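Local coordinates for putative DNA-binding protein (Streptomyces coelicolor, PDB 2EWT) that probably binds DNA through a helix-turn-helix domain as BldD, a central regulator of aerial mycelium formation, at residues L13-R17 with S42-G46; K30-W35 with E57-F61. All blocks are in the same frame, centred on the assembly; numbering follows the deposited sequence.

Contact 1: residues L13-R17 with S42-G46; sequences LRAIR and SYERG. With SO4 (sulfate ion), chain C.
Glu44, near the end of helix 37-45, sends its carboxylate into a pair of arginines on helix 3-19, and the side chains of Leu13 and Tyr43 pack beside it. The tight part is the grip of Arg17, which holds the carboxylate side-on with two nitrogens. Arg17 NE donates to Glu44 OE2 at 2.6 Å in an almost straight bond (171°), while Arg17 NH2 donates to Glu44 OE1 at 3.0 Å. Each oxygen uses its syn lone pair, and the two flat groups lie only 19° from coplanar. Glutamate has the length for this: beyond CG its chain runs extended, carrying the charge across to helix 3-19. Water 1 also donates to Glu44 OE2, at 2.7 Å, and weakly to the carbonyl O of Leu13. Arg17 NH1 is bonded to Leu22 O, which helps fix the guanidinium. Beside the charged groups, Leu13 CD1 meets Tyr43 CB at 4.2 Å.

The Arg14 side is looser and partly exposed. A bend at chi3 (-74°) lays its guanidinium over Glu44 CB, and NH1 makes a long bond of 3.3 Å to Glu44 O, approaching from above the carbonyl plane. Arg14 NE lies 3.7 Å from Glu44 OE1, which is well out of the guanidinium plane: a long salt bridge of charges alone. The far end of Tyr43 leads away from helix 3-19, its OH 2.8 Å from O3 of a sulfate, probably from the crystallisation liquor, that Arg54 binds.

A glutamine in place of Glu44 would probably leave the buried Arg17 without its counter-charge and weaken the side-on pairing. With two arginines around one carboxylate, Glu44 is likely to stay ionised although buried, so the bridge can tie the second helix of the helix-turn-helix to helix 3-19.

Contact 2: residues K30-W35 with E57-F61; sequences KSQGRW and ELADF
A mainly aromatic and apolar contact joins Trp35 to Phe61, packing the turn of the helix-turn-helix, between helices 24-30 and 37-45, against helix 52-62. At its centre is a T-shaped stack: the edge of the Trp35 five-membered ring points at the face of Phe61, with centroids 4.8 Å apart and planes at 71°. Trp35 CD1 sits over the centre of the Phe61 ring, 3.8 Å from Phe61 CG. Leu58 adds a CH-pi contact, its CD2 lying 4.0 Å from the centroid of the Trp35 five-membered ring. The CG of Arg34 lies over the opposite face of the indole, whose broad flat surface suits a place between two aliphatic groups. Farther along, the six-membered part of the indole reaches Glu57, with CH2 of Trp35 3.4 Å from Glu57 OE1 at the ring edge.

Ser31 is small enough to come close to Phe61, its CB 3.8 Å from Phe61 CE1. Its chi1 of 69° turns OG toward the backbone N of Trp35, which it accepts at 3.0 Å; the same hydroxyl is bonded to Val27 O, so it braces the type I' turn from Ser31 to Arg34 against the helix before it.

The exposed margin is polar. Arg34 NH2 forms a salt bridge of 3.4 Å with Glu57 OE2, and Glu57 also pairs with Arg54. Lys30 runs extended, its CB at the edge of Phe61 and its CG and CD rising out of the ring plane, and its NZ donates to water 2, which in turn donates to the carbonyl O of Phe61 at 2.8 Å.

In the fold
Contact 1 lies close to the centre of the chain and is the more buried, yet its main grip is ionic; contact 2, farther out and only partly buried, relies on aromatic and aliphatic surfaces, with its charges kept to its exposed margin. Together they hold the helix-turn-helix at two places: contact 1 fixes the end of helix 37-45 to helix 3-19, and contact 2 fixes the turn before that helix to helix 52-62. The two meet at Leu58, whose CD1 packs 4.0 Å from both Leu13 CD2 and Tyr43 CD2, joining them through an apolar core. Their segments alternate along the chain, interlocking the four helices.

Contact 1: residues L13-R17 with S42-G46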
# COMPACT_ATOMS: atom_id res chain seq x y z
N LEU A 13 -9.30 -2.63 7.83
CA LEU A 13 -10.26 -2.38 6.76
C LEU A 13 -11.66 -2.67 7.28
O LEU A 13 -12.61 -1.93 7.00
CB LEU A 13 -9.96 -3.27 5.55
CG LEU A 13 -8.91 -2.73 4.56
CD1 LEU A 13 -8.49 -3.83 3.59
CD2 LEU A 13 -9.50 -1.55 3.81
N ARG A 14 -11.80 -3.75 8.05
CA ARG A 14 -13.09 -4.12 8.61
C ARG A 14 -13.54 -3.09 9.66
O ARG A 14 -14.70 -2.67 9.68
CB ARG A 14 -13.03 -5.52 9.25
CG ARG A 14 -14.36 -5.98 9.84
CD ARG A 14 -14.27 -7.28 10.64
NE ARG A 14 -14.11 -8.47 9.80
CZ ARG A 14 -12.94 -8.96 9.40
NH1 ARG A 14 -11.80 -8.36 9.74
NH2 ARG A 14 -12.91 -10.07 8.66
N ALA A 15 -12.61 -2.67 10.52
CA ALA A 15 -12.93 -1.70 11.55
C ALA A 15 -13.43 -0.39 10.95
O ALA A 15 -14.48 0.11 11.34
CB ALA A 15 -11.70 -1.44 12.42
N ILE A 16 -12.69 0.15 9.99
CA ILE A 16 -13.09 1.41 9.35
C ILE A 16 -14.45 1.29 8.67
O ILE A 16 -15.27 2.22 8.74
CB ILE A 16 -12.02 1.88 8.34
CG1 ILE A 16 -10.89 2.60 9.08
CG2 ILE A 16 -12.63 2.81 7.30
CD1 ILE A 16 -10.21 1.76 10.14
N ARG A 17 -14.70 0.17 8.01
CA ARG A 17 -15.99 -0.05 7.34
C ARG A 17 -17.13 -0.01 8.34
O ARG A 17 -18.08 0.76 8.19
CB ARG A 17 -16.01 -1.40 6.62
CG ARG A 17 -17.40 -1.80 6.15
CD ARG A 17 -17.38 -3.08 5.33
NE ARG A 17 -16.97 -4.26 6.10
CZ ARG A 17 -17.72 -4.85 7.04
NH1 ARG A 17 -18.92 -4.37 7.35
NH2 ARG A 17 -17.27 -5.94 7.64
N SER A 42 -12.99 -10.91 1.56
CA SER A 42 -11.74 -11.63 1.44
C SER A 42 -10.55 -10.75 1.84
O SER A 42 -9.58 -11.25 2.42
CB SER A 42 -11.55 -12.19 0.02
OG SER A 42 -11.49 -11.18 -0.95
N TYR A 43 -10.63 -9.45 1.54
CA TYR A 43 -9.55 -8.54 1.92
C TYR A 43 -9.51 -8.45 3.44
O TYR A 43 -8.44 -8.47 4.05
CB TYR A 43 -9.77 -7.11 1.39
CG TYR A 43 -9.77 -6.91 -0.11
CD1 TYR A 43 -8.96 -7.67 -0.95
CD2 TYR A 43 -10.55 -5.90 -0.68
CE1 TYR A 43 -8.91 -7.42 -2.33
CE2 TYR A 43 -10.51 -5.64 -2.05
CZ TYR A 43 -9.69 -6.40 -2.87
OH TYR A 43 -9.66 -6.15 -4.22
N GLU A 44 -10.68 -8.34 4.05
CA GLU A 44 -10.79 -8.21 5.50
C GLU A 44 -10.27 -9.42 6.26
O GLU A 44 -9.75 -9.29 7.37
CB GLU A 44 -12.23 -7.90 5.90
CG GLU A 44 -12.69 -6.51 5.46
CD GLU A 44 -14.11 -6.18 5.87
OE1 GLU A 44 -14.81 -7.05 6.44
OE2 GLU A 44 -14.54 -5.04 5.61
N ARG A 45 -10.41 -10.61 5.67
CA ARG A 45 -9.93 -11.82 6.33
C ARG A 45 -8.45 -12.05 6.02
O ARG A 45 -7.78 -12.84 6.69
CB ARG A 45 -10.73 -13.04 5.86
CG ARG A 45 -12.23 -12.94 6.09
CD ARG A 45 -12.91 -14.26 5.76
NE ARG A 45 -12.58 -14.73 4.42
CZ ARG A 45 -13.18 -14.32 3.31
NH1 ARG A 45 -14.16 -13.43 3.37
NH2 ARG A 45 -12.79 -14.81 2.13
N GLY A 46 -7.95 -11.34 5.01
CA GLY A 46 -6.55 -11.49 4.63
C GLY A 46 -6.37 -12.70 3.72
O GLY A 46 -5.26 -13.21 3.58
S SO4 C . -8.06 -7.28 -7.10
O1 SO4 C . -7.97 -8.26 -6.00
O2 SO4 C . -7.97 -7.98 -8.40
O3 SO4 C . -9.35 -6.57 -7.02
O4 SO4 C . -6.95 -6.31 -6.99
O HOH W 1 -13.40 -2.88 4.39

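Contact 2: residues K30-W35 with E57-F61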
# COMPACT_ATOMS: atom_id res chain seq x y z
N LYS A 30 -23.25 1.22 -1.88
CA LYS A 30 -22.70 2.57 -1.95
C LYS A 30 -21.70 2.73 -3.09
O LYS A 30 -21.61 3.81 -3.69
CB LYS A 30 -22.05 2.96 -0.62
CG LYS A 30 -21.60 4.42 -0.57
CD LYS A 30 -21.11 4.83 0.80
CE LYS A 30 -20.84 6.33 0.85
NZ LYS A 30 -20.42 6.79 2.20
N SER A 31 -20.96 1.67 -3.40
CA SER A 31 -19.96 1.72 -4.46
C SER A 31 -20.53 1.36 -5.82
O SER A 31 -19.79 1.16 -6.78
CB SER A 31 -18.79 0.78 -4.14
OG SER A 31 -19.20 -0.58 -4.22
N GLN A 32 -21.85 1.27 -5.91
CA GLN A 32 -22.51 0.93 -7.17
C GLN A 32 -21.97 -0.39 -7.71
O GLN A 32 -21.91 -0.59 -8.93
CB GLN A 32 -22.26 2.04 -8.21
CG GLN A 32 -22.21 3.45 -7.64
CD GLN A 32 -23.57 4.00 -7.28
OE1 GLN A 32 -24.28 3.43 -6.46
NE2 GLN A 32 -23.93 5.13 -7.88
N GLY A 33 -21.56 -1.28 -6.81
CA GLY A 33 -21.05 -2.57 -7.23
C GLY A 33 -19.56 -2.65 -7.52
O GLY A 33 -19.04 -3.73 -7.83
N ARG A 34 -18.85 -1.54 -7.41
CA ARG A 34 -17.41 -1.56 -7.69
C ARG A 34 -16.69 -2.43 -6.67
O ARG A 34 -15.80 -3.20 -7.03
CB ARG A 34 -16.83 -0.15 -7.65
CG ARG A 34 -15.39 -0.10 -8.12
CD ARG A 34 -14.81 1.30 -8.03
NE ARG A 34 -13.48 1.36 -8.62
CZ ARG A 34 -12.65 2.39 -8.48
NH1 ARG A 34 -13.02 3.44 -7.76
NH2 ARG A 34 -11.45 2.36 -9.04
N TRP A 35 -17.08 -2.30 -5.41
CA TRP A 35 -16.48 -3.08 -4.32
C TRP A 35 -17.48 -4.14 -3.88
O TRP A 35 -18.38 -3.88 -3.09
CB TRP A 35 -16.15 -2.15 -3.15
CG TRP A 35 -15.33 -0.95 -3.55
CD1 TRP A 35 -15.58 0.34 -3.20
CD2 TRP A 35 -14.17 -0.93 -4.38
NE1 TRP A 35 -14.64 1.17 -3.77
CE2 TRP A 35 -13.76 0.41 -4.50
CE3 TRP A 35 -13.42 -1.92 -5.04
CZ2 TRP A 35 -12.65 0.80 -5.25
CZ3 TRP A 35 -12.31 -1.54 -5.79
CH2 TRP A 35 -11.94 -0.19 -5.89
N GLU A 57 -7.58 3.19 -3.10
CA GLU A 57 -8.94 3.37 -3.60
C GLU A 57 -9.96 3.15 -2.48
O GLU A 57 -10.95 3.88 -2.38
CB GLU A 57 -9.21 2.41 -4.77
CG GLU A 57 -8.19 2.54 -5.89
CD GLU A 57 -8.37 1.51 -7.00
OE1 GLU A 57 -8.65 0.33 -6.69
OE2 GLU A 57 -8.19 1.88 -8.18
N LEU A 58 -9.71 2.16 -1.63
CA LEU A 58 -10.61 1.88 -0.52
C LEU A 58 -10.55 2.98 0.53
O LEU A 58 -11.57 3.33 1.12
CB LEU A 58 -10.26 0.53 0.11
CG LEU A 58 -10.55 -0.68 -0.79
CD1 LEU A 58 -10.02 -1.95 -0.14
CD2 LEU A 58 -12.06 -0.79 -1.03
N ALA A 59 -9.35 3.52 0.76
CA ALA A 59 -9.19 4.59 1.74
C ALA A 59 -10.04 5.78 1.31
O ALA A 59 -10.74 6.37 2.14
CB ALA A 59 -7.73 5.00 1.83
N ASP A 60 -9.97 6.11 0.03
CA ASP A 60 -10.74 7.22 -0.52
C ASP A 60 -12.23 6.95 -0.37
O ASP A 60 -13.00 7.83 0.03
CB ASP A 60 -10.40 7.41 -2.00
CG ASP A 60 -9.01 7.98 -2.21
OD1 ASP A 60 -8.18 7.88 -1.28
OD2 ASP A 60 -8.74 8.52 -3.31
N PHE A 61 -12.63 5.73 -0.71
CA PHE A 61 -14.03 5.33 -0.60
C PHE A 61 -14.55 5.51 0.82
O PHE A 61 -15.64 6.06 1.02
CB PHE A 61 -14.19 3.86 -1.02
CG PHE A 61 -15.58 3.33 -0.82
CD1 PHE A 61 -16.63 3.75 -1.63
CD2 PHE A 61 -15.84 2.41 0.19
CE1 PHE A 61 -17.92 3.27 -1.43
CE2 PHE A 61 -17.13 1.92 0.40
CZ PHE A 61 -18.17 2.36 -0.41
O HOH W 2 -17.94 5.33 2.52